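PDB 3DQQ: 3-oxo-tetronate kinase from Salmonella typhimurium, which probably catalyses the ATP-dependent phosphorylation of 3-oxo-tetronate to 3-oxo-tetronate 4-phosphate, as a member of the four-carbon acid sugar kinase family. Local coordinates for residues Ala340-Leu345 / Gly362-Val367; Tyr154-Met159 / Tyr196-Ala201; Leu3-Ile8 / Arg232-His237. All coordinates share one frame; numbering follows the deposited sequence.

Interaction 1 (Ala340-Leu345 / Gly362-Val367)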
ATOM      1  N   ALA A 340     -15.933   7.420   9.909  1.00 36.08           N
ATOM      2  CA  ALA A 340     -16.971   8.115  10.630  1.00 35.20           C
ATOM      3  C   ALA A 340     -18.347   7.650  10.168  1.00 34.71           C
ATOM      4  O   ALA A 340     -19.275   7.549  10.980  1.00 34.82           O
ATOM      5  CB  ALA A 340     -16.822   9.623  10.458  1.00 34.01           C
ATOM      6  N   LEU A 341     -18.504   7.379   8.872  1.00 34.54           N
ATOM      7  CA  LEU A 341     -19.803   6.927   8.370  1.00 34.76           C
ATOM      8  C   LEU A 341     -20.125   5.557   8.956  1.00 35.56           C
ATOM      9  O   LEU A 341     -21.223   5.374   9.510  1.00 35.84           O
ATOM     10  CB  LEU A 341     -19.874   6.856   6.849  1.00 34.29           C
ATOM     11  CG  LEU A 341     -21.150   6.189   6.322  1.00 33.43           C
ATOM     12  CD1 LEU A 341     -22.286   7.201   6.124  1.00 29.88           C
ATOM     13  CD2 LEU A 341     -20.853   5.423   5.074  1.00 32.83           C
ATOM     14  N   PHE A 342     -19.186   4.615   8.832  1.00 35.48           N
ATOM     15  CA  PHE A 342     -19.385   3.265   9.360  1.00 35.80           C
ATOM     16  C   PHE A 342     -19.759   3.266  10.841  1.00 36.05           C
ATOM     17  O   PHE A 342     -20.558   2.447  11.332  1.00 35.94           O
ATOM     18  CB  PHE A 342     -18.134   2.413   9.159  1.00 36.39           C
ATOM     19  CG  PHE A 342     -18.065   1.757   7.820  1.00 36.55           C
ATOM     20  CD1 PHE A 342     -19.071   0.925   7.390  1.00 38.34           C
ATOM     21  CD2 PHE A 342     -16.994   1.960   6.983  1.00 39.19           C
ATOM     22  CE1 PHE A 342     -19.011   0.307   6.142  1.00 37.87           C
ATOM     23  CE2 PHE A 342     -16.933   1.334   5.727  1.00 38.90           C
ATOM     24  CZ  PHE A 342     -17.953   0.509   5.319  1.00 37.26           C
ATOM     25  N   SER A 343     -19.172   4.204  11.556  1.00 35.86           N
ATOM     26  CA  SER A 343     -19.491   4.370  12.954  1.00 35.51           C
ATOM     27  C   SER A 343     -20.982   4.616  13.186  1.00 35.34           C
ATOM     28  O   SER A 343     -21.609   3.887  13.947  1.00 35.72           O
ATOM     29  CB  SER A 343     -18.699   5.527  13.511  1.00 34.98           C
ATOM     30  OG  SER A 343     -19.011   5.632  14.851  1.00 35.92           O
ATOM     31  N   LEU A 344     -21.528   5.640  12.533  1.00 34.37           N
ATOM     32  CA  LEU A 344     -22.934   5.942  12.626  1.00 34.36           C
ATOM     33  C   LEU A 344     -23.835   4.816  12.086  1.00 34.68           C
ATOM     34  O   LEU A 344     -24.955   4.581  12.578  1.00 35.09           O
ATOM     35  CB  LEU A 344     -23.237   7.188  11.829  1.00 33.80           C
ATOM     36  CG  LEU A 344     -22.607   8.484  12.303  1.00 32.84           C
ATOM     37  CD1 LEU A 344     -22.514   9.478  11.125  1.00 28.27           C
ATOM     38  CD2 LEU A 344     -23.413   9.036  13.478  1.00 25.82           C
ATOM     39  N   LEU A 345     -23.349   4.142  11.057  1.00 34.92           N
ATOM     40  CA  LEU A 345     -24.139   3.162  10.339  1.00 35.12           C
ATOM     41  C   LEU A 345     -24.351   1.948  11.253  1.00 36.00           C
ATOM     42  O   LEU A 345     -25.479   1.421  11.372  1.00 35.94           O
ATOM     43  CB  LEU A 345     -23.422   2.784   9.044  1.00 34.79           C
ATOM     44  CG  LEU A 345     -24.037   1.710   8.174  1.00 34.63           C
ATOM     45  CD1 LEU A 345     -25.509   1.950   7.990  1.00 35.63           C
ATOM     46  CD2 LEU A 345     -23.319   1.664   6.836  1.00 34.19           C
ATOM     47  N   GLY A 362      -9.182  -3.752   9.933  1.00 41.93           N
ATOM     48  CA  GLY A 362      -8.830  -3.517  11.336  1.00 41.89           C
ATOM     49  C   GLY A 362      -9.356  -2.189  11.898  1.00 42.68           C
ATOM     50  O   GLY A 362      -9.883  -2.157  13.021  1.00 42.28           O
ATOM     51  N   GLU A 363      -9.213  -1.085  11.154  1.00 43.13           N
ATOM     52  CA  GLU A 363      -9.772   0.164  11.645  1.00 43.44           C
ATOM     53  C   GLU A 363     -11.297   0.039  11.706  1.00 42.48           C
ATOM     54  O   GLU A 363     -11.904   0.385  12.709  1.00 41.98           O
ATOM     55  CB  GLU A 363      -9.355   1.371  10.805  1.00 45.01           C
ATOM     56  CG  GLU A 363      -7.930   1.921  11.145  1.00 52.66           C
ATOM     57  CD  GLU A 363      -7.707   2.303  12.661  1.00 61.95           C
ATOM     58  OE1 GLU A 363      -6.647   1.878  13.266  1.00 65.01           O
ATOM     59  OE2 GLU A 363      -8.597   3.024  13.229  1.00 66.44           O
ATOM     60  N   THR A 364     -11.891  -0.497  10.652  1.00 41.02           N
ATOM     61  CA  THR A 364     -13.316  -0.596  10.579  1.00 40.87           C
ATOM     62  C   THR A 364     -13.867  -1.459  11.707  1.00 40.49           C
ATOM     63  O   THR A 364     -14.891  -1.080  12.336  1.00 40.47           O
ATOM     64  CB  THR A 364     -13.756  -1.118   9.211  1.00 40.98           C
ATOM     65  OG1 THR A 364     -13.034  -0.401   8.211  1.00 41.67           O
ATOM     66  CG2 THR A 364     -15.270  -0.921   8.994  1.00 40.49           C
ATOM     67  N   SER A 365     -13.182  -2.573  11.993  1.00 39.13           N
ATOM     68  CA  SER A 365     -13.559  -3.420  13.134  1.00 38.82           C
ATOM     69  C   SER A 365     -13.514  -2.633  14.420  1.00 37.53           C
ATOM     70  O   SER A 365     -14.409  -2.711  15.250  1.00 38.01           O
ATOM     71  CB  SER A 365     -12.660  -4.651  13.247  1.00 38.64           C
ATOM     72  OG  SER A 365     -12.718  -5.449  12.048  1.00 40.17           O
ATOM     73  N   GLY A 366     -12.479  -1.836  14.574  1.00 36.46           N
ATOM     74  CA  GLY A 366     -12.387  -0.969  15.712  1.00 35.90           C
ATOM     75  C   GLY A 366     -13.547  -0.022  15.844  1.00 36.15           C
ATOM     76  O   GLY A 366     -14.147   0.073  16.918  1.00 36.63           O
ATOM     77  N   VAL A 367     -13.889   0.674  14.758  1.00 35.90           N
ATOM     78  CA  VAL A 367     -14.903   1.690  14.868  1.00 35.47           C
ATOM     79  C   VAL A 367     -16.279   1.068  15.067  1.00 35.35           C
ATOM     80  O   VAL A 367     -17.108   1.654  15.767  1.00 35.55           O
ATOM     81  CB  VAL A 367     -14.935   2.738  13.691  1.00 35.67           C
ATOM     82  CG1 VAL A 367     -13.560   3.059  13.151  1.00 32.22           C
ATOM     83  CG2 VAL A 367     -15.881   2.313  12.612  1.00 36.92           C
TER
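Thr364 and Val367, one turn apart on helix 362-371, face Phe342 and Ser343 of helix 336-351 in a helix-helix contact of the nucleotide-binding C-terminal domain. The short axes pass 9.4 Å apart and cross at -38°. By similarity, Gly362, Glu363 and Thr364 belong to the ATP site, at the very start of the second helix. Thr364 turns two ends to two tasks. Its CG2, anti to the backbone N, lies over one face of the Phe342 ring, displaced toward the rim, and makes a CH-pi contact 4.2 Å from the centroid. Its OG1 instead hydrogen-bonds the carboxylate of Glu339, so threonine serves where both a methyl and a hydroxyl are wanted. Phe342 is buried, with Ile313 of strand 312-314 among its other neighbours, as befits a large aromatic wedged between helix and sheet. Gly366 brings no side chain to the interface. Val367 then packs against the first helix, where a single methyl does the touching: Val367 CG2 lies 4.1 Å from Phe342 CB and 3.9 Å from Ser343 N.

Interaction 2 (Tyr154-Met159 / Tyr196-Ala201); sequences YLPRLM and YAVLDA
The Tyr196 ring receives the terminal methyl of Met159 on one face: CE stands 3.8 Å above the plane, displaced toward the rim, and nearest CE1 of the tyrosine. This is a CH-pi contact and, more broadly, a Met-aromatic one, for SD lies farther out above the same face, 5.1 Å from the centroid. Met159 reaches the ring because CG is anti to the backbone N (chi1 -175°) and the chain then bends at chi2; a long, unbranched, flexible side chain suits that span. A second flat group, the Tyr154 ring, belongs to the helix start itself: Pro156 CD sits over its centre, while Tyr154 CD2 lies over the guanidinium of Arg157.

Beyond the rings, Val198 is the hub. Its CG1 meets Leu155 CD1 at 3.8 Å, and its CG2 lies 3.8 Å from Leu155 CB and 4.2 Å from Pro156 CD. The side chains of Leu155 and Val198 cross at about a right angle, and the branched valine sets both its methyls against the helix's first turn. Helix 155-160 thus covers one face of strand 196-199 in the sugar-binding N-terminal domain, whereas Leu199 points away from helix 155-160 and touches helix 204-214.

The contact between the segments is wholly apolar, so shape rather than directed bonding sets the fit. The one polar tip involved, Tyr196 OH, is buried but satisfied by Asp101 OD1 and Gly165 N; these bonds tether the far end of the ring and should help hold its face toward the methionine.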
ATOM      1  N   TYR A 154      18.674 -13.964  16.477  1.00 35.93           N
ATOM      2  CA  TYR A 154      18.997 -14.725  17.683  1.00 35.61           C
ATOM      3  C   TYR A 154      18.242 -14.164  18.914  1.00 36.10           C
ATOM      4  O   TYR A 154      18.536 -13.060  19.402  1.00 36.63           O
ATOM      5  CB  TYR A 154      20.481 -14.682  17.904  1.00 34.81           C
ATOM      6  CG  TYR A 154      20.983 -15.661  18.956  1.00 35.29           C
ATOM      7  CD1 TYR A 154      20.670 -16.993  18.890  1.00 34.43           C
ATOM      8  CD2 TYR A 154      21.786 -15.241  20.019  1.00 34.29           C
ATOM      9  CE1 TYR A 154      21.125 -17.872  19.843  1.00 34.44           C
ATOM     10  CE2 TYR A 154      22.230 -16.138  20.997  1.00 32.54           C
ATOM     11  CZ  TYR A 154      21.905 -17.443  20.895  1.00 32.60           C
ATOM     12  OH  TYR A 154      22.356 -18.357  21.831  1.00 32.38           O
ATOM     13  N   LEU A 155      17.249 -14.912  19.393  1.00 35.64           N
ATOM     14  CA  LEU A 155      16.286 -14.368  20.316  1.00 35.31           C
ATOM     15  C   LEU A 155      16.920 -13.902  21.612  1.00 35.13           C
ATOM     16  O   LEU A 155      16.632 -12.811  22.096  1.00 34.73           O
ATOM     17  CB  LEU A 155      15.159 -15.362  20.551  1.00 35.62           C
ATOM     18  CG  LEU A 155      14.114 -15.427  19.414  1.00 35.63           C
ATOM     19  CD1 LEU A 155      13.338 -16.771  19.429  1.00 35.62           C
ATOM     20  CD2 LEU A 155      13.170 -14.231  19.467  1.00 34.54           C
ATOM     21  N   PRO A 156      17.852 -14.670  22.145  1.00 35.46           N
ATOM     22  CA  PRO A 156      18.516 -14.191  23.355  1.00 35.59           C
ATOM     23  C   PRO A 156      19.240 -12.852  23.220  1.00 35.59           C
ATOM     24  O   PRO A 156      19.292 -12.108  24.184  1.00 35.00           O
ATOM     25  CB  PRO A 156      19.538 -15.304  23.664  1.00 35.20           C
ATOM     26  CG  PRO A 156      19.089 -16.450  22.970  1.00 35.28           C
ATOM     27  CD  PRO A 156      18.403 -15.960  21.724  1.00 36.10           C
ATOM     28  N   ARG A 157      19.834 -12.573  22.054  1.00 35.98           N
ATOM     29  CA  ARG A 157      20.393 -11.233  21.809  1.00 36.16           C
ATOM     30  C   ARG A 157      19.308 -10.212  21.685  1.00 35.58           C
ATOM     31  O   ARG A 157      19.423  -9.168  22.279  1.00 36.82           O
ATOM     32  CB  ARG A 157      21.260 -11.151  20.558  1.00 36.60           C
ATOM     33  CG  ARG A 157      22.734 -11.316  20.835  1.00 37.30           C
ATOM     34  CD  ARG A 157      23.566 -10.729  19.711  1.00 37.53           C
ATOM     35  NE  ARG A 157      23.254 -11.369  18.423  1.00 40.79           N
ATOM     36  CZ  ARG A 157      23.742 -12.548  18.027  1.00 39.34           C
ATOM     37  NH1 ARG A 157      24.576 -13.228  18.779  1.00 39.48           N
ATOM     38  NH2 ARG A 157      23.378 -13.058  16.868  1.00 39.62           N
ATOM     39  N   LEU A 158      18.266 -10.505  20.913  1.00 35.03           N
ATOM     40  CA  LEU A 158      17.143  -9.585  20.763  1.00 34.88           C
ATOM     41  C   LEU A 158      16.565  -9.260  22.115  1.00 35.00           C
ATOM     42  O   LEU A 158      16.191  -8.097  22.357  1.00 34.65           O
ATOM     43  CB  LEU A 158      16.029 -10.191  19.913  1.00 34.65           C
ATOM     44  CG  LEU A 158      16.327 -10.299  18.422  1.00 35.53           C
ATOM     45  CD1 LEU A 158      15.221 -11.031  17.698  1.00 34.47           C
ATOM     46  CD2 LEU A 158      16.538  -8.938  17.841  1.00 31.59           C
ATOM     47  N   MET A 159      16.490 -10.279  22.993  1.00 34.68           N
ATOM     48  CA  MET A 159      15.922 -10.070  24.328  1.00 34.87           C
ATOM     49  C   MET A 159      16.848  -9.300  25.252  1.00 34.90           C
ATOM     50  O   MET A 159      16.425  -8.364  25.918  1.00 34.61           O
ATOM     51  CB  MET A 159      15.484 -11.360  25.000  1.00 34.34           C
ATOM     52  CG  MET A 159      14.781 -11.137  26.343  1.00 34.63           C
ATOM     53  SD  MET A 159      13.108 -10.404  26.299  1.00 32.69           S
ATOM     54  CE  MET A 159      12.554 -10.570  28.001  1.00 33.46           C
ATOM     55  N   TYR A 196      15.785 -15.588  31.850  1.00 33.31           N
ATOM     56  CA  TYR A 196      14.848 -16.049  30.847  1.00 33.24           C
ATOM     57  C   TYR A 196      15.431 -17.199  30.049  1.00 32.59           C
ATOM     58  O   TYR A 196      16.659 -17.385  29.999  1.00 31.20           O
ATOM     59  CB  TYR A 196      14.453 -14.944  29.864  1.00 32.92           C
ATOM     60  CG  TYR A 196      14.681 -13.529  30.316  1.00 33.30           C
ATOM     61  CD1 TYR A 196      13.716 -12.833  31.010  1.00 30.28           C
ATOM     62  CD2 TYR A 196      15.879 -12.866  30.018  1.00 33.60           C
ATOM     63  CE1 TYR A 196      13.937 -11.518  31.412  1.00 32.14           C
ATOM     64  CE2 TYR A 196      16.110 -11.536  30.439  1.00 32.57           C
ATOM     65  CZ  TYR A 196      15.141 -10.871  31.142  1.00 31.85           C
ATOM     66  OH  TYR A 196      15.370  -9.563  31.547  1.00 31.86           O
ATOM     67  N   ALA A 197      14.544 -17.950  29.405  1.00 32.11           N
ATOM     68  CA  ALA A 197      14.948 -19.096  28.594  1.00 32.58           C
ATOM     69  C   ALA A 197      14.111 -19.090  27.356  1.00 32.52           C
ATOM     70  O   ALA A 197      12.895 -19.078  27.462  1.00 33.07           O
ATOM     71  CB  ALA A 197      14.738 -20.399  29.363  1.00 31.19           C
ATOM     72  N   VAL A 198      14.748 -19.072  26.190  1.00 33.28           N
ATOM     73  CA  VAL A 198      14.056 -19.244  24.930  1.00 33.67           C
ATOM     74  C   VAL A 198      13.862 -20.725  24.719  1.00 34.96           C
ATOM     75  O   VAL A 198      14.746 -21.546  25.012  1.00 35.25           O
ATOM     76  CB  VAL A 198      14.850 -18.672  23.743  1.00 33.89           C
ATOM     77  CG1 VAL A 198      14.127 -18.964  22.385  1.00 32.21           C
ATOM     78  CG2 VAL A 198      15.020 -17.180  23.901  1.00 33.33           C
ATOM     79  N   LEU A 199      12.692 -21.076  24.213  1.00 35.92           N
ATOM     80  CA  LEU A 199      12.307 -22.484  24.005  1.00 36.34           C
ATOM     81  C   LEU A 199      12.133 -22.794  22.515  1.00 36.68           C
ATOM     82  O   LEU A 199      11.397 -22.096  21.806  1.00 36.20           O
ATOM     83  CB  LEU A 199      10.985 -22.738  24.725  1.00 36.35           C
ATOM     84  CG  LEU A 199      10.997 -23.176  26.185  1.00 36.76           C
ATOM     85  CD1 LEU A 199      12.084 -22.462  26.921  1.00 33.86           C
ATOM     86  CD2 LEU A 199       9.579 -22.967  26.791  1.00 36.13           C
ATOM     87  N   ASP A 200      12.805 -23.820  22.032  1.00 37.18           N
ATOM     88  CA  ASP A 200      12.687 -24.189  20.638  1.00 38.41           C
ATOM     89  C   ASP A 200      11.340 -24.840  20.321  1.00 38.12           C
ATOM     90  O   ASP A 200      10.695 -25.402  21.184  1.00 39.06           O
ATOM     91  CB  ASP A 200      13.795 -25.172  20.255  1.00 40.36           C
ATOM     92  CG  ASP A 200      15.208 -24.504  20.116  1.00 46.43           C
ATOM     93  OD1 ASP A 200      15.415 -23.329  20.567  1.00 54.00           O
ATOM     94  OD2 ASP A 200      16.126 -25.204  19.567  1.00 52.87           O
ATOM     95  N   ALA A 201      10.921 -24.748  19.068  1.00 37.72           N
ATOM     96  CA  ALA A 201       9.803 -25.511  18.559  1.00 37.78           C
ATOM     97  C   ALA A 201       9.896 -25.558  17.015  1.00 37.88           C
ATOM     98  O   ALA A 201      10.005 -24.541  16.349  1.00 36.47           O
ATOM     99  CB  ALA A 201       8.507 -24.909  18.996  1.00 37.07           C
TER

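Interaction 3 (Leu3-Ile8 / Arg232-His237); sequences LKIGVI and RQWAKH
Lys4 lays the aliphatic part of its side chain over the indole of Trp234, a residue of helix 224-235, just ahead of Ile5 in the alpha/beta sugar-binding N-terminal domain. Strand 5-9 runs parallel to its neighbours, 46-50 and 79-83, and the contact joins Lys4 and Ile5 to a helix more than two hundred residues later.

The main interaction is CH-pi. Lys4 CD stands over the five-membered ring of Trp234, 4.0 Å from its centroid and 13° off the normal, with CD2 its nearest indole atom. The next carbon, Lys4 CE, reaches the six-membered part, 3.9 Å from Trp234 CE3. An extended run of methylenes, with chi2 and chi3 both near 180°, lets lysine cross a broad aromatic surface, and carbons close to the ammonium are probably electron-poor enough to favour the pi cloud.

Charge takes little part between the segments. The bend at chi4 of Lys4 turns its ammonium from the line of the methylenes, and NZ makes a long, weak ion pair with Asp45.

Apolar packing adds a lesser touch. Met27, in a loop, touches both Ile5 and Trp234. Ile5 is buried; its CB does not point at the helix, but the delta methyl extends nearer to the indole. Ile5 CD1 approaches Trp234 obliquely, 4.5 Å from CD1 of the indole.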
ATOM      1  N   LEU A   3     -10.224 -18.857  37.095  1.00 43.67           N
ATOM      2  CA  LEU A   3      -9.533 -18.254  35.959  1.00 41.85           C
ATOM      3  C   LEU A   3      -8.147 -18.879  35.796  1.00 39.80           C
ATOM      4  O   LEU A   3      -7.226 -18.561  36.535  1.00 39.41           O
ATOM      5  CB  LEU A   3      -9.445 -16.760  36.199  1.00 41.79           C
ATOM      6  CG  LEU A   3      -8.792 -15.875  35.146  1.00 42.98           C
ATOM      7  CD1 LEU A   3      -9.175 -16.317  33.775  1.00 43.86           C
ATOM      8  CD2 LEU A   3      -9.208 -14.438  35.371  1.00 41.98           C
ATOM      9  N   LYS A   4      -8.001 -19.803  34.856  1.00 37.69           N
ATOM     10  CA  LYS A   4      -6.779 -20.583  34.760  1.00 36.80           C
ATOM     11  C   LYS A   4      -5.607 -19.845  34.108  1.00 35.08           C
ATOM     12  O   LYS A   4      -4.514 -19.861  34.615  1.00 34.99           O
ATOM     13  CB  LYS A   4      -7.019 -21.831  33.950  1.00 36.46           C
ATOM     14  CG  LYS A   4      -7.910 -22.853  34.565  1.00 37.97           C
ATOM     15  CD  LYS A   4      -7.855 -24.103  33.638  1.00 38.54           C
ATOM     16  CE  LYS A   4      -8.697 -25.295  34.105  1.00 39.21           C
ATOM     17  NZ  LYS A   4     -10.144 -25.038  34.144  1.00 40.12           N
ATOM     18  N   ILE A   5      -5.841 -19.239  32.960  1.00 33.30           N
ATOM     19  CA  ILE A   5      -4.819 -18.506  32.239  1.00 33.12           C
ATOM     20  C   ILE A   5      -5.360 -17.104  32.029  1.00 32.57           C
ATOM     21  O   ILE A   5      -6.520 -16.936  31.647  1.00 32.25           O
ATOM     22  CB  ILE A   5      -4.475 -19.184  30.864  1.00 32.87           C
ATOM     23  CG1 ILE A   5      -4.048 -20.636  31.133  1.00 32.85           C
ATOM     24  CG2 ILE A   5      -3.383 -18.437  30.125  1.00 31.08           C
ATOM     25  CD1 ILE A   5      -3.936 -21.561  29.927  1.00 32.62           C
ATOM     26  N   GLY A   6      -4.520 -16.107  32.309  1.00 31.64           N
ATOM     27  CA  GLY A   6      -4.835 -14.704  32.051  1.00 31.10           C
ATOM     28  C   GLY A   6      -3.802 -14.202  31.064  1.00 30.68           C
ATOM     29  O   GLY A   6      -2.605 -14.123  31.391  1.00 30.19           O
ATOM     30  N   VAL A   7      -4.235 -13.889  29.849  1.00 29.81           N
ATOM     31  CA  VAL A   7      -3.304 -13.468  28.842  1.00 29.80           C
ATOM     32  C   VAL A   7      -3.256 -11.954  28.817  1.00 30.47           C
ATOM     33  O   VAL A   7      -4.295 -11.334  28.783  1.00 31.22           O
ATOM     34  CB  VAL A   7      -3.739 -13.985  27.478  1.00 29.89           C
ATOM     35  CG1 VAL A   7      -2.796 -13.429  26.332  1.00 25.71           C
ATOM     36  CG2 VAL A   7      -3.830 -15.496  27.549  1.00 26.76           C
ATOM     37  N   ILE A   8      -2.073 -11.355  28.851  1.00 30.26           N
ATOM     38  CA  ILE A   8      -1.956  -9.927  28.539  1.00 30.79           C
ATOM     39  C   ILE A   8      -1.319  -9.859  27.160  1.00 31.03           C
ATOM     40  O   ILE A   8      -0.208 -10.283  27.006  1.00 30.36           O
ATOM     41  CB  ILE A   8      -1.085  -9.197  29.574  1.00 30.81           C
ATOM     42  CG1 ILE A   8      -1.654  -9.387  30.966  1.00 29.60           C
ATOM     43  CG2 ILE A   8      -0.909  -7.735  29.255  1.00 28.32           C
ATOM     44  CD1 ILE A   8      -0.655  -9.026  32.051  1.00 29.93           C
ATOM     45  N   ARG A 232      -3.992 -27.832  25.762  1.00 39.18           N
ATOM     46  CA  ARG A 232      -4.122 -29.275  25.659  1.00 40.20           C
ATOM     47  C   ARG A 232      -3.770 -30.018  26.915  1.00 41.76           C
ATOM     48  O   ARG A 232      -4.173 -31.173  27.066  1.00 42.54           O
ATOM     49  CB  ARG A 232      -3.266 -29.808  24.536  1.00 40.46           C
ATOM     50  CG  ARG A 232      -3.663 -29.236  23.197  1.00 40.44           C
ATOM     51  CD  ARG A 232      -3.057 -29.938  22.053  1.00 40.27           C
ATOM     52  NE  ARG A 232      -3.566 -29.309  20.860  1.00 41.37           N
ATOM     53  CZ  ARG A 232      -3.038 -29.418  19.653  1.00 42.55           C
ATOM     54  NH1 ARG A 232      -1.987 -30.184  19.433  1.00 43.99           N
ATOM     55  NH2 ARG A 232      -3.591 -28.756  18.651  1.00 42.46           N
ATOM     56  N   GLN A 233      -3.016 -29.400  27.821  1.00 43.16           N
ATOM     57  CA  GLN A 233      -2.872 -29.990  29.136  1.00 43.94           C
ATOM     58  C   GLN A 233      -4.183 -29.994  29.860  1.00 45.22           C
ATOM     59  O   GLN A 233      -4.448 -30.916  30.599  1.00 45.97           O
ATOM     60  CB  GLN A 233      -1.886 -29.238  29.989  1.00 44.03           C
ATOM     61  CG  GLN A 233      -0.511 -29.710  29.784  1.00 44.83           C
ATOM     62  CD  GLN A 233      -0.356 -31.164  30.093  1.00 44.72           C
ATOM     63  OE1 GLN A 233      -0.658 -31.613  31.205  1.00 45.47           O
ATOM     64  NE2 GLN A 233       0.130 -31.924  29.113  1.00 41.69           N
ATOM     65  N   TRP A 234      -5.002 -28.967  29.685  1.00 46.26           N
ATOM     66  CA  TRP A 234      -6.254 -28.900  30.429  1.00 47.61           C
ATOM     67  C   TRP A 234      -7.321 -29.629  29.670  1.00 49.13           C
ATOM     68  O   TRP A 234      -8.317 -30.018  30.217  1.00 49.08           O
ATOM     69  CB  TRP A 234      -6.656 -27.459  30.705  1.00 46.35           C
ATOM     70  CG  TRP A 234      -5.617 -26.752  31.475  1.00 45.31           C
ATOM     71  CD1 TRP A 234      -4.774 -25.793  31.030  1.00 43.99           C
ATOM     72  CD2 TRP A 234      -5.272 -26.986  32.830  1.00 45.95           C
ATOM     73  NE1 TRP A 234      -3.930 -25.402  32.013  1.00 42.81           N
ATOM     74  CE2 TRP A 234      -4.203 -26.123  33.139  1.00 44.34           C
ATOM     75  CE3 TRP A 234      -5.775 -27.829  33.827  1.00 44.68           C
ATOM     76  CZ2 TRP A 234      -3.623 -26.071  34.410  1.00 44.90           C
ATOM     77  CZ3 TRP A 234      -5.187 -27.788  35.088  1.00 45.09           C
ATOM     78  CH2 TRP A 234      -4.125 -26.902  35.368  1.00 45.48           C
ATOM     79  N   ALA A 235      -7.092 -29.852  28.388  1.00 52.50           N
ATOM     80  CA  ALA A 235      -8.042 -30.623  27.594  1.00 54.80           C
ATOM     81  C   ALA A 235      -7.969 -32.071  28.046  1.00 57.24           C
ATOM     82  O   ALA A 235      -8.985 -32.755  28.022  1.00 58.20           O
ATOM     83  CB  ALA A 235      -7.748 -30.487  26.065  1.00 54.90           C
ATOM     84  N   LYS A 236      -6.774 -32.490  28.510  1.00 59.74           N
ATOM     85  CA  LYS A 236      -6.431 -33.896  28.831  1.00 61.15           C
ATOM     86  C   LYS A 236      -7.398 -34.664  29.721  1.00 62.73           C
ATOM     87  O   LYS A 236      -7.499 -35.877  29.568  1.00 63.12           O
ATOM     88  CB  LYS A 236      -5.002 -34.023  29.419  1.00 61.41           C
ATOM     89  CG  LYS A 236      -3.879 -33.945  28.361  1.00 61.55           C
ATOM     90  CD  LYS A 236      -2.609 -34.748  28.739  1.00 61.69           C
ATOM     91  CE  LYS A 236      -1.393 -34.397  27.827  1.00 61.52           C
ATOM     92  NZ  LYS A 236      -0.067 -34.722  28.465  1.00 61.24           N
ATOM     93  N   HIS A 237      -8.110 -34.006  30.633  1.00 64.60           N
ATOM     94  CA  HIS A 237      -9.146 -34.736  31.426  1.00 65.79           C
ATOM     95  C   HIS A 237     -10.614 -34.523  30.938  1.00 66.83           C
ATOM     96  O   HIS A 237     -11.570 -35.002  31.586  1.00 67.00           O
ATOM     97  CB  HIS A 237      -8.987 -34.459  32.952  1.00 66.17           C
ATOM     98  CG  HIS A 237      -7.826 -35.182  33.583  1.00 67.05           C
ATOM     99  ND1 HIS A 237      -7.885 -36.517  33.945  1.00 67.77           N
ATOM    100  CD2 HIS A 237      -6.576 -34.760  33.907  1.00 66.99           C
ATOM    101  CE1 HIS A 237      -6.725 -36.883  34.464  1.00 67.52           C
ATOM    102  NE2 HIS A 237      -5.916 -35.836  34.453  1.00 67.34           N
TER

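Interaction 1 lies in the nucleotide-binding domain and interaction 2 in the sugar-binding domain, while interaction 3 involves strand 5-9 of the latter. Interaction 1 includes residues assigned by similarity to the ATP site; the side chain of Thr364 is about 6 Å from that of Ser259 and about 10 Å from Gly404, both of the same site. Interactions 2 and 3 lie across the chain's centre from it, their centres 39 and 33 Å from that of interaction 1, and away from the annotated sites. They are closer to each other, with nearest atoms about 12 Å apart, and both reach the same sheet. Along the chain, interaction 2 falls between the two segments of interaction 3, and both are complete before interaction 1 begins.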